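Local coordinates for protein ATP-dependent RNA helicase HrpB (PDB 6EUD) that hydrolyses ATP to ADP and phosphate as a bacterial DExH-box RNA helicase that binds single-stranded RNA, at residues A[15-18]-A[19-22]; A[245-249]-A[250-254]; A[684-687]-A[688-692]. All coordinates share one frame; numbering follows the deposited sequence.

Overall arrangement
The three contacts are local, each between neighbouring segments of one continuous stretch, and they sit in different parts of the helicase. Interaction 1 closes helix 13-20 of the first helicase domain, the one with the predicted ATP-binding loop; the side chain of Leu16 is about 8 Å from that of Lys36. Interaction 2 takes in the end of strand 243-248 and the turn after it, in the second helicase domain, where Leu248 is about 11 Å from Thr32 between side chains. The centres of these two are 40 Å apart. Interaction 3 opens helix 686-692 in the C-terminal region, across the centre of the chain and about 70 Å, centre to centre, from both.

Interaction 1 of 3, residues A[15-18]-A[19-22]; sequences ELLT and ALDC
Leu20 N bonds Leu16 O at 2.7 Å, one turn back near the end of helix 13-20. Two further bonds of the same i to i+4 kind flank it: Ala19 N gives to Glu15 O at 3.2 Å, and Asp21 N to Leu17 O at 3.0 Å. After that the pattern shifts. Asp21 is the first residue to leave helical backbone angles, and Cys22 N turns back to Ala19 O at 3.1 Å, three residues earlier, so the final bond spans a shorter loop than those before it.

Asp21 brings a charged side chain to this end. Its CG lies anti to its carbonyl carbon (chi1 -45°), which brings the carboxylate back beside the last turn, with Asp21 CG 3.2 Å from Leu17 O. Because OD2 and that carbonyl oxygen are both acceptors, their proximity is no bond; the carboxylate is instead held by Lys154, in a salt bridge with OD1, and by His47, which bonds OD2. The two outside partners probably offset the closeness of the two oxygens.

This helix leads into strand 26-29 of the first RecA-like domain, just ahead of the predicted ATP-binding loop, and its apolar side faces the domain core. Leu16, Ala19 and Leu20 all rest on Val26, while Leu17 and Leu20 meet Leu44 of helix 40-45.

Within the turn the apolar packing is light: Leu17 CD2 and Leu20 CD2 approach to 4.4 Å, methyl to methyl. Two carbons come close to backbone carbonyls instead, Leu20 CB lying 3.0 Å from Leu16 O and Cys22 CB 3.2 Å from Thr18 O. On the exposed side, Thr18 OG1 is turned back beside its own backbone N and bonds Pro14 O.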
# COMPACT_ATOMS: atom_id res chain seq x y z
N GLU A 15 -31.91 24.32 5.94
CA GLU A 15 -31.16 23.59 6.98
C GLU A 15 -29.66 23.69 6.74
O GLU A 15 -28.87 23.76 7.69
CB GLU A 15 -31.59 22.12 7.02
CG GLU A 15 -30.75 21.24 7.94
CD GLU A 15 -31.29 19.82 8.06
OE1 GLU A 15 -31.74 19.27 7.04
OE2 GLU A 15 -31.25 19.26 9.17
N LEU A 16 -29.27 23.70 5.47
CA LEU A 16 -27.87 23.75 5.07
C LEU A 16 -27.23 25.11 5.33
O LEU A 16 -26.10 25.19 5.81
CB LEU A 16 -27.73 23.41 3.58
CG LEU A 16 -26.33 22.97 3.16
CD1 LEU A 16 -25.93 21.70 3.88
CD2 LEU A 16 -26.25 22.79 1.66
N LEU A 17 -27.96 26.17 5.01
CA LEU A 17 -27.47 27.52 5.23
C LEU A 17 -27.23 27.76 6.72
O LEU A 17 -26.22 28.34 7.09
CB LEU A 17 -28.44 28.55 4.66
CG LEU A 17 -28.67 28.44 3.16
CD1 LEU A 17 -29.60 29.54 2.69
CD2 LEU A 17 -27.36 28.49 2.43
N THR A 18 -28.16 27.30 7.55
CA THR A 18 -28.04 27.43 9.01
C THR A 18 -26.78 26.72 9.53
O THR A 18 -26.05 27.28 10.35
CB THR A 18 -29.27 26.87 9.74
OG1 THR A 18 -30.44 27.60 9.35
CG2 THR A 18 -29.09 26.99 11.24
N ALA A 19 -26.54 25.50 9.07
CA ALA A 19 -25.34 24.75 9.45
C ALA A 19 -24.09 25.36 8.83
O ALA A 19 -23.01 25.37 9.44
CB ALA A 19 -25.47 23.29 9.05
N LEU A 20 -24.24 25.85 7.60
CA LEU A 20 -23.13 26.45 6.87
C LEU A 20 -22.53 27.62 7.65
O LEU A 20 -21.30 27.71 7.81
CB LEU A 20 -23.61 26.91 5.49
CG LEU A 20 -22.65 26.61 4.34
CD1 LEU A 20 -22.02 25.24 4.50
CD2 LEU A 20 -23.39 26.70 3.02
N ASP A 21 -23.40 28.48 8.17
CA ASP A 21 -23.00 29.66 8.93
C ASP A 21 -22.89 29.37 10.43
O ASP A 21 -23.10 30.25 11.26
CB ASP A 21 -24.00 30.80 8.70
CG ASP A 21 -24.38 30.98 7.24
OD1 ASP A 21 -23.52 30.77 6.36
OD2 ASP A 21 -25.55 31.33 6.96
N CYS A 22 -22.56 28.13 10.77
CA CYS A 22 -22.48 27.70 12.17
C CYS A 22 -21.22 26.89 12.46
O CYS A 22 -20.62 27.01 13.53
CB CYS A 22 -23.70 26.86 12.55
SG CYS A 22 -23.61 26.07 14.18

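Interaction 2 of 3, residues A[245-249]-A[250-254]; sequences LCPLY and GALSL
Leu252 lies over one face of the Tyr249 ring, its side chain crossing that of the tyrosine at about a right angle. The branch carbon carries this CH-pi contact: Leu252 CG sits 3.7 Å from the centroid of the Tyr249 ring and 13° off the ring normal, nearly above the middle of the ring. The two methyls spread from there, Leu252 CD2 out over the phenol end, 3.7 Å from Tyr249 CZ, and Leu252 CD1 back toward the strand. With chi1 at 36°, Tyr249 places CG between its own backbone N and carbonyl carbon, and this folds the ring over the turn that follows. Ala251 adds a smaller apolar touch, its CB 4.1 Å from Tyr249 CD2.

The turn is a type I beta turn from Tyr249 to Leu252, through which the chain leaves strand 243-248 on its way to helix 256-261, in the second RecA-like domain of the helicase. Tyr249 touches Val225 of helix 225-236, and Leu252 touches Gln257 of helix 256-261.

Polar contact across the turn amounts to one weak backbone bond, Leu252 N to Tyr249 O at 3.1 Å, with an N-H...acceptor angle of 126°. Much of what joins the two ends of the turn is therefore apolar.

Back along the strand, Leu252 CD1 packs on Pro247, 4.1 Å from Pro247 CB, and comes within 3.7 Å of Leu248 CA. The same methyl makes a close approach to a carbonyl, Leu252 CD1 lying 3.1 Å from Pro247 O. Leu248 starts out away from residues 250-254, and its side chain touches Ala260, Leu282 and Ile284.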
# COMPACT_ATOMS: atom_id res chain seq x y z
N LEU A 245 -31.06 -4.25 -25.49
CA LEU A 245 -29.78 -4.25 -24.79
C LEU A 245 -29.07 -2.92 -24.90
O LEU A 245 -28.84 -2.41 -25.99
CB LEU A 245 -28.88 -5.36 -25.32
CG LEU A 245 -29.39 -6.77 -25.05
CD1 LEU A 245 -28.34 -7.81 -25.47
CD2 LEU A 245 -29.77 -6.95 -23.59
N CYS A 246 -28.68 -2.37 -23.75
CA CYS A 246 -28.07 -1.05 -23.67
C CYS A 246 -26.82 -1.03 -22.83
O CYS A 246 -26.90 -0.82 -21.63
CB CYS A 246 -29.06 -0.04 -23.07
SG CYS A 246 -30.67 -0.07 -23.84
N PRO A 247 -25.66 -1.23 -23.46
CA PRO A 247 -24.38 -1.07 -22.76
C PRO A 247 -24.20 0.36 -22.27
O PRO A 247 -24.80 1.27 -22.82
CB PRO A 247 -23.33 -1.42 -23.83
CG PRO A 247 -24.06 -1.25 -25.13
CD PRO A 247 -25.47 -1.66 -24.86
N LEU A 248 -23.39 0.56 -21.25
CA LEU A 248 -23.17 1.88 -20.69
C LEU A 248 -21.75 2.01 -20.16
O LEU A 248 -21.44 1.58 -19.04
CB LEU A 248 -24.18 2.18 -19.59
CG LEU A 248 -24.15 3.64 -19.13
CD1 LEU A 248 -24.44 4.52 -20.30
CD2 LEU A 248 -25.16 3.88 -18.05
N TYR A 249 -20.90 2.58 -21.01
CA TYR A 249 -19.57 3.02 -20.60
C TYR A 249 -19.25 4.37 -21.24
O TYR A 249 -19.83 4.71 -22.27
CB TYR A 249 -18.51 1.98 -20.95
CG TYR A 249 -18.71 1.23 -22.24
CD1 TYR A 249 -19.54 0.12 -22.30
CD2 TYR A 249 -18.02 1.58 -23.39
CE1 TYR A 249 -19.70 -0.60 -23.48
CE2 TYR A 249 -18.17 0.86 -24.58
CZ TYR A 249 -19.01 -0.22 -24.62
OH TYR A 249 -19.18 -0.94 -25.78
N GLY A 250 -18.34 5.12 -20.62
CA GLY A 250 -17.96 6.45 -21.08
C GLY A 250 -17.57 6.56 -22.55
O GLY A 250 -17.79 7.59 -23.18
N ALA A 251 -17.00 5.49 -23.09
CA ALA A 251 -16.49 5.51 -24.46
C ALA A 251 -17.58 5.24 -25.50
O ALA A 251 -17.27 4.88 -26.64
CB ALA A 251 -15.36 4.49 -24.62
N LEU A 252 -18.84 5.42 -25.12
CA LEU A 252 -19.95 5.02 -25.98
C LEU A 252 -20.46 6.12 -26.90
O LEU A 252 -19.85 7.18 -27.03
CB LEU A 252 -21.10 4.48 -25.14
CG LEU A 252 -21.08 2.96 -24.97
CD1 LEU A 252 -22.27 2.50 -24.18
CD2 LEU A 252 -21.06 2.28 -26.33
N SER A 253 -21.60 5.84 -27.51
CA SER A 253 -22.06 6.56 -28.69
C SER A 253 -22.94 7.78 -28.41
O SER A 253 -23.87 8.04 -29.17
CB SER A 253 -22.82 5.58 -29.59
OG SER A 253 -23.45 6.25 -30.66
N LEU A 254 -22.65 8.52 -27.34
CA LEU A 254 -23.40 9.76 -27.03
C LEU A 254 -24.88 9.50 -26.78
O LEU A 254 -25.39 9.80 -25.70
CB LEU A 254 -23.23 10.78 -28.17
CG LEU A 254 -24.16 12.00 -28.33
CD1 LEU A 254 -23.38 13.19 -28.88
CD2 LEU A 254 -25.34 11.70 -29.26

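Interaction 3 of 3, residues A[684-687]-A[688-692]; sequences LDIY and QALRG
Asp685 accepts from Gln688 N through OD1 at 3.2 Å, an N-cap bond at the start of helix 686-692. The N-H points almost straight at the oxygen, yet meets it from above the carboxylate, 62° out of its plane. With CG anti to the backbone N (chi1 -165°), the carboxylate swings forward over the first turn, and the same reach sets Asp685 CG 3.6 Å from Gln688 CB. The negative group at this end probably also interacts favourably with the helix dipole.

Regular helical bonds take over from there: Ala689 N to Asp685 O at 3.0 Å, Leu690 N to Ile686 O at 3.0 Å, and Arg691 N to Tyr687 O at 2.9 Å.

Tyr687 and Arg691 run side by side, pointing the same way, with ring and guanidinium planes 16° apart. It is the extended aliphatic chain of Arg691 that does the touching, CD lying 3.7 Å from Tyr687 CE1, while the guanidinium continues beyond to a salt bridge with Asp703. Gln688 bends at chi2 to bring OE1 to the ring edge, in its plane, 3.9 Å from Tyr687 CD1. Replacing Tyr687 by an alanine would probably leave the Arg691 methylene chain without its flat neighbour and open a gap against Glu632 and Leu636.

Farther round, Ile686 and Leu690 form an apolar pair facing helix 631-646, where Ala633 and Leu636 receive them. An aspartate N-cap thus starts helix 686-692, whose Ile686 and Leu690 side packs on helix 631-646 in the C-terminal region of HrpB.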
# COMPACT_ATOMS: atom_id res chain seq x y z
N LEU A 684 36.85 -16.65 15.00
CA LEU A 684 36.15 -15.48 15.53
C LEU A 684 35.42 -15.83 16.81
O LEU A 684 34.73 -16.84 16.87
CB LEU A 684 35.18 -14.93 14.50
CG LEU A 684 35.83 -14.44 13.22
CD1 LEU A 684 34.78 -14.23 12.15
CD2 LEU A 684 36.61 -13.15 13.49
N ASP A 685 35.58 -14.98 17.83
CA ASP A 685 34.94 -15.17 19.13
C ASP A 685 33.51 -14.70 19.07
O ASP A 685 33.21 -13.52 19.31
CB ASP A 685 35.71 -14.44 20.23
CG ASP A 685 35.32 -14.89 21.62
OD1 ASP A 685 34.16 -15.30 21.83
OD2 ASP A 685 36.17 -14.84 22.52
N ILE A 686 32.63 -15.64 18.74
CA ILE A 686 31.23 -15.33 18.48
C ILE A 686 30.53 -14.80 19.70
O ILE A 686 29.68 -13.92 19.59
CB ILE A 686 30.50 -16.59 17.93
CG1 ILE A 686 31.07 -16.97 16.55
CG2 ILE A 686 28.99 -16.38 17.87
CD1 ILE A 686 31.02 -15.86 15.53
N TYR A 687 30.88 -15.35 20.87
CA TYR A 687 30.33 -14.93 22.15
C TYR A 687 30.66 -13.48 22.44
O TYR A 687 29.80 -12.71 22.85
CB TYR A 687 30.88 -15.79 23.29
CG TYR A 687 30.56 -15.26 24.68
CD1 TYR A 687 31.45 -14.39 25.36
CD2 TYR A 687 29.39 -15.63 25.34
CE1 TYR A 687 31.15 -13.90 26.64
CE2 TYR A 687 29.11 -15.17 26.61
CZ TYR A 687 29.99 -14.31 27.26
OH TYR A 687 29.67 -13.85 28.52
N GLN A 688 31.92 -13.11 22.24
CA GLN A 688 32.35 -11.75 22.47
C GLN A 688 31.67 -10.79 21.50
O GLN A 688 31.28 -9.68 21.87
CB GLN A 688 33.86 -11.64 22.37
CG GLN A 688 34.41 -10.59 23.30
CD GLN A 688 34.07 -10.89 24.75
OE1 GLN A 688 34.44 -11.94 25.27
NE2 GLN A 688 33.34 -9.98 25.40
N ALA A 689 31.53 -11.22 20.25
CA ALA A 689 30.92 -10.38 19.22
C ALA A 689 29.45 -10.10 19.53
O ALA A 689 29.02 -8.95 19.48
CB ALA A 689 31.06 -11.02 17.84
N LEU A 690 28.69 -11.14 19.85
CA LEU A 690 27.32 -10.97 20.32
C LEU A 690 27.23 -10.08 21.56
O LEU A 690 26.39 -9.19 21.64
CB LEU A 690 26.69 -12.33 20.61
CG LEU A 690 26.31 -13.14 19.38
CD1 LEU A 690 25.74 -14.45 19.80
CD2 LEU A 690 25.30 -12.36 18.55
N ARG A 691 28.11 -10.32 22.53
CA ARG A 691 28.11 -9.54 23.76
C ARG A 691 28.46 -8.08 23.46
O ARG A 691 28.06 -7.16 24.18
CB ARG A 691 29.09 -10.15 24.77
CG ARG A 691 28.90 -9.70 26.18
CD ARG A 691 29.76 -10.52 27.11
NE ARG A 691 29.40 -10.26 28.50
CZ ARG A 691 29.96 -9.30 29.24
NH1 ARG A 691 30.90 -8.54 28.72
NH2 ARG A 691 29.58 -9.12 30.50
N GLY A 692 29.19 -7.88 22.37
CA GLY A 692 29.57 -6.55 21.92
C GLY A 692 28.36 -5.72 21.53
O GLY A 692 28.42 -4.49 21.58